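Local coordinates for thiamine pyrophosphokinase (Saccharomyces cerevisiae, PDB 1IG0), which transfers a pyrophosphate group from ATP to thiamine, the only route by which yeast makes thiamine diphosphate, at residues Arg74-Leu79 with Thr84-Tyr89. Sequence-based numbering, arbitrary orientation.
Sequences RLYDYL and TLRIKY
R86 lays its guanidinium over the phenol ring of Y76 in a cation-pi stack. The two planes are only 13° from parallel, and R86 CZ sits 3.7 Å from the centroid of the Y76 ring. The ring carbon CE1 of Y76 lies over the middle of the guanidinium, 3.3 Å from R86 CZ. With CG of R86 anti to the backbone N (chi1 171°) and a bend at chi3 (-81°), the long chain reaches across to helix 71-78 and turns its flat end onto the ring.

The same group also makes a hydrogen bond: R86 NH2 donates to the backbone O of Y76 at 3.0 Å, approaching from above the carbonyl plane. Y76 thus holds R86 through both ring and main chain, while R86 NH1 pairs with E83 in a salt bridge that probably steadies the charge. Y108 of helix 103-111 makes a further cation-pi contact with R86 and meets the Y76 ring edge-to-face. With an alanine at position 76, the guanidinium would lose the flat surface it stacks on and would probably be held less firmly in its plane, though the carbonyl bond need not go.

Packing of side chains continues the contact. L79, the first residue after helix 71-78 to leave helical phi/psi, sets CD1 against R86 CA of helix 83-88 (3.8 Å) and, in an apolar contact, against CB of Y89 just past its end (3.9 Å). The L75 methyl CD2 makes a van der Waals contact with the polar backbone O of Y89 at 3.7 Å. The Y89 ring meets Y56 and W59 of helix 52-61, and L75 touches F55 of that helix.

Two short consecutive helices, 71-78 and 83-88, thus pack side against side and form the helical part of the beta-alpha-beta crossover from strand 64-68 to its parallel neighbour 93-96 in the alpha/beta catalytic domain.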
ATOM      1  N   ARG B  74      -9.646 -16.297  -9.344  1.00 27.96           N
ATOM      2  CA  ARG B  74      -9.408 -15.039 -10.039  1.00 27.97           C
ATOM      3  C   ARG B  74      -9.081 -15.262 -11.512  1.00 27.58           C
ATOM      4  O   ARG B  74      -9.635 -14.599 -12.388  1.00 27.84           O
ATOM      5  CB  ARG B  74      -8.256 -14.285  -9.368  1.00 28.72           C
ATOM      6  CG  ARG B  74      -8.446 -14.050  -7.876  1.00 30.21           C
ATOM      7  CD  ARG B  74      -9.662 -13.180  -7.592  1.00 30.41           C
ATOM      8  NE  ARG B  74      -9.803 -12.894  -6.166  1.00 31.89           N
ATOM      9  CZ  ARG B  74     -10.747 -12.115  -5.650  1.00 32.84           C
ATOM     10  NH1 ARG B  74     -11.642 -11.540  -6.443  1.00 33.16           N
ATOM     11  NH2 ARG B  74     -10.796 -11.906  -4.342  1.00 32.79           N
ATOM     12  N   LEU B  75      -8.175 -16.198 -11.779  1.00 26.63           N
ATOM     13  CA  LEU B  75      -7.776 -16.504 -13.149  1.00 26.49           C
ATOM     14  C   LEU B  75      -8.947 -17.116 -13.906  1.00 26.99           C
ATOM     15  O   LEU B  75      -9.236 -16.739 -15.043  1.00 27.25           O
ATOM     16  CB  LEU B  75      -6.599 -17.484 -13.149  1.00 24.75           C
ATOM     17  CG  LEU B  75      -6.064 -17.907 -14.519  1.00 24.31           C
ATOM     18  CD1 LEU B  75      -5.529 -16.689 -15.262  1.00 24.26           C
ATOM     19  CD2 LEU B  75      -4.973 -18.956 -14.345  1.00 23.57           C
ATOM     20  N   TYR B  76      -9.617 -18.064 -13.261  1.00 28.21           N
ATOM     21  CA  TYR B  76     -10.765 -18.747 -13.846  1.00 29.83           C
ATOM     22  C   TYR B  76     -11.811 -17.745 -14.328  1.00 30.55           C
ATOM     23  O   TYR B  76     -12.281 -17.821 -15.464  1.00 30.46           O
ATOM     24  CB  TYR B  76     -11.392 -19.684 -12.811  1.00 30.73           C
ATOM     25  CG  TYR B  76     -12.537 -20.520 -13.339  1.00 32.17           C
ATOM     26  CD1 TYR B  76     -12.301 -21.639 -14.140  1.00 32.90           C
ATOM     27  CD2 TYR B  76     -13.859 -20.194 -13.036  1.00 32.49           C
ATOM     28  CE1 TYR B  76     -13.354 -22.413 -14.622  1.00 32.93           C
ATOM     29  CE2 TYR B  76     -14.917 -20.960 -13.514  1.00 32.94           C
ATOM     30  CZ  TYR B  76     -14.658 -22.067 -14.305  1.00 32.92           C
ATOM     31  OH  TYR B  76     -15.704 -22.825 -14.775  1.00 33.39           O
ATOM     32  N   ASP B  77     -12.177 -16.808 -13.457  1.00 31.46           N
ATOM     33  CA  ASP B  77     -13.173 -15.797 -13.800  1.00 33.09           C
ATOM     34  C   ASP B  77     -12.631 -14.776 -14.795  1.00 33.89           C
ATOM     35  O   ASP B  77     -13.340 -14.346 -15.705  1.00 33.94           O
ATOM     36  CB  ASP B  77     -13.658 -15.068 -12.544  1.00 33.49           C
ATOM     37  CG  ASP B  77     -14.352 -15.993 -11.562  1.00 34.54           C
ATOM     38  OD1 ASP B  77     -15.077 -16.906 -12.013  1.00 35.34           O
ATOM     39  OD2 ASP B  77     -14.186 -15.797 -10.340  1.00 35.51           O
ATOM     40  N   TYR B  78     -11.374 -14.384 -14.615  1.00 34.62           N
ATOM     41  CA  TYR B  78     -10.748 -13.413 -15.504  1.00 35.49           C
ATOM     42  C   TYR B  78     -10.968 -13.809 -16.959  1.00 37.10           C
ATOM     43  O   TYR B  78     -11.157 -12.955 -17.824  1.00 37.12           O
ATOM     44  CB  TYR B  78      -9.248 -13.321 -15.218  1.00 34.21           C
ATOM     45  CG  TYR B  78      -8.502 -12.371 -16.131  1.00 33.29           C
ATOM     46  CD1 TYR B  78      -8.809 -11.011 -16.156  1.00 33.40           C
ATOM     47  CD2 TYR B  78      -7.483 -12.831 -16.966  1.00 33.29           C
ATOM     48  CE1 TYR B  78      -8.119 -10.131 -16.990  1.00 33.38           C
ATOM     49  CE2 TYR B  78      -6.787 -11.959 -17.805  1.00 33.19           C
ATOM     50  CZ  TYR B  78      -7.110 -10.611 -17.810  1.00 33.31           C
ATOM     51  OH  TYR B  78      -6.424  -9.747 -18.635  1.00 33.59           O
ATOM     52  N   LEU B  79     -10.951 -15.110 -17.221  1.00 39.01           N
ATOM     53  CA  LEU B  79     -11.138 -15.612 -18.575  1.00 41.29           C
ATOM     54  C   LEU B  79     -12.523 -16.225 -18.760  1.00 43.02           C
ATOM     55  O   LEU B  79     -12.693 -17.207 -19.482  1.00 43.41           O
ATOM     56  CB  LEU B  79     -10.044 -16.635 -18.896  1.00 41.23           C
ATOM     57  CG  LEU B  79      -8.623 -16.077 -18.726  1.00 41.51           C
ATOM     58  CD1 LEU B  79      -7.591 -17.132 -19.082  1.00 41.59           C
ATOM     59  CD2 LEU B  79      -8.451 -14.852 -19.611  1.00 41.90           C
ATOM     60  N   THR B  84     -11.380 -21.546 -25.107  1.00 46.25           N
ATOM     61  CA  THR B  84     -10.153 -21.831 -25.840  1.00 45.18           C
ATOM     62  C   THR B  84      -8.971 -21.162 -25.153  1.00 44.17           C
ATOM     63  O   THR B  84      -7.922 -21.777 -24.957  1.00 44.02           O
ATOM     64  CB  THR B  84     -10.233 -21.317 -27.291  1.00 45.81           C
ATOM     65  OG1 THR B  84     -11.311 -21.968 -27.976  1.00 46.10           O
ATOM     66  CG2 THR B  84      -8.927 -21.592 -28.022  1.00 46.13           C
ATOM     67  N   LEU B  85      -9.145 -19.896 -24.789  1.00 42.92           N
ATOM     68  CA  LEU B  85      -8.090 -19.148 -24.121  1.00 41.74           C
ATOM     69  C   LEU B  85      -7.888 -19.643 -22.693  1.00 40.48           C
ATOM     70  O   LEU B  85      -6.756 -19.788 -22.235  1.00 40.22           O
ATOM     71  CB  LEU B  85      -8.419 -17.652 -24.115  1.00 42.65           C
ATOM     72  CG  LEU B  85      -8.384 -16.959 -25.480  1.00 42.75           C
ATOM     73  CD1 LEU B  85      -8.710 -15.482 -25.315  1.00 43.02           C
ATOM     74  CD2 LEU B  85      -7.006 -17.136 -26.109  1.00 43.07           C
ATOM     75  N   ARG B  86      -8.987 -19.906 -21.994  1.00 38.98           N
ATOM     76  CA  ARG B  86      -8.907 -20.392 -20.623  1.00 37.84           C
ATOM     77  C   ARG B  86      -8.055 -21.656 -20.569  1.00 37.16           C
ATOM     78  O   ARG B  86      -7.209 -21.804 -19.689  1.00 37.04           O
ATOM     79  CB  ARG B  86     -10.302 -20.687 -20.073  1.00 37.84           C
ATOM     80  CG  ARG B  86     -10.288 -21.404 -18.733  1.00 38.01           C
ATOM     81  CD  ARG B  86     -11.690 -21.776 -18.294  1.00 37.23           C
ATOM     82  NE  ARG B  86     -12.398 -20.660 -17.682  1.00 37.38           N
ATOM     83  CZ  ARG B  86     -13.705 -20.654 -17.442  1.00 36.98           C
ATOM     84  NH1 ARG B  86     -14.447 -21.704 -17.772  1.00 36.65           N
ATOM     85  NH2 ARG B  86     -14.268 -19.607 -16.856  1.00 37.29           N
ATOM     86  N   ILE B  87      -8.288 -22.563 -21.511  1.00 36.21           N
ATOM     87  CA  ILE B  87      -7.532 -23.808 -21.580  1.00 35.86           C
ATOM     88  C   ILE B  87      -6.093 -23.516 -21.988  1.00 35.46           C
ATOM     89  O   ILE B  87      -5.168 -24.236 -21.613  1.00 35.38           O
ATOM     90  CB  ILE B  87      -8.169 -24.790 -22.597  1.00 36.80           C
ATOM     91  CG1 ILE B  87      -9.375 -25.482 -21.961  1.00 37.32           C
ATOM     92  CG2 ILE B  87      -7.148 -25.824 -23.054  1.00 37.57           C
ATOM     93  CD1 ILE B  87      -9.020 -26.354 -20.770  1.00 37.61           C
ATOM     94  N   LYS B  88      -5.914 -22.448 -22.757  1.00 34.80           N
ATOM     95  CA  LYS B  88      -4.591 -22.051 -23.216  1.00 34.10           C
ATOM     96  C   LYS B  88      -3.767 -21.462 -22.076  1.00 32.85           C
ATOM     97  O   LYS B  88      -2.539 -21.539 -22.086  1.00 33.19           O
ATOM     98  CB  LYS B  88      -4.712 -21.022 -24.344  1.00 34.82           C
ATOM     99  CG  LYS B  88      -3.385 -20.419 -24.784  1.00 36.85           C
ATOM    100  CD  LYS B  88      -3.578 -19.413 -25.909  1.00 38.09           C
ATOM    101  CE  LYS B  88      -2.271 -18.713 -26.259  1.00 38.87           C
ATOM    102  NZ  LYS B  88      -1.215 -19.673 -26.687  1.00 39.78           N
ATOM    103  N   TYR B  89      -4.444 -20.883 -21.091  1.00 31.60           N
ATOM    104  CA  TYR B  89      -3.745 -20.272 -19.969  1.00 30.35           C
ATOM    105  C   TYR B  89      -3.923 -20.981 -18.633  1.00 29.09           C
ATOM    106  O   TYR B  89      -4.375 -20.389 -17.651  1.00 27.72           O
ATOM    107  CB  TYR B  89      -4.149 -18.800 -19.854  1.00 31.27           C
ATOM    108  CG  TYR B  89      -3.776 -18.011 -21.087  1.00 32.27           C
ATOM    109  CD1 TYR B  89      -4.697 -17.790 -22.109  1.00 33.00           C
ATOM    110  CD2 TYR B  89      -2.477 -17.542 -21.262  1.00 32.35           C
ATOM    111  CE1 TYR B  89      -4.330 -17.125 -23.279  1.00 33.56           C
ATOM    112  CE2 TYR B  89      -2.097 -16.881 -22.423  1.00 33.38           C
ATOM    113  CZ  TYR B  89      -3.027 -16.676 -23.428  1.00 33.30           C
ATOM    114  OH  TYR B  89      -2.649 -16.031 -24.582  1.00 34.49           O
TER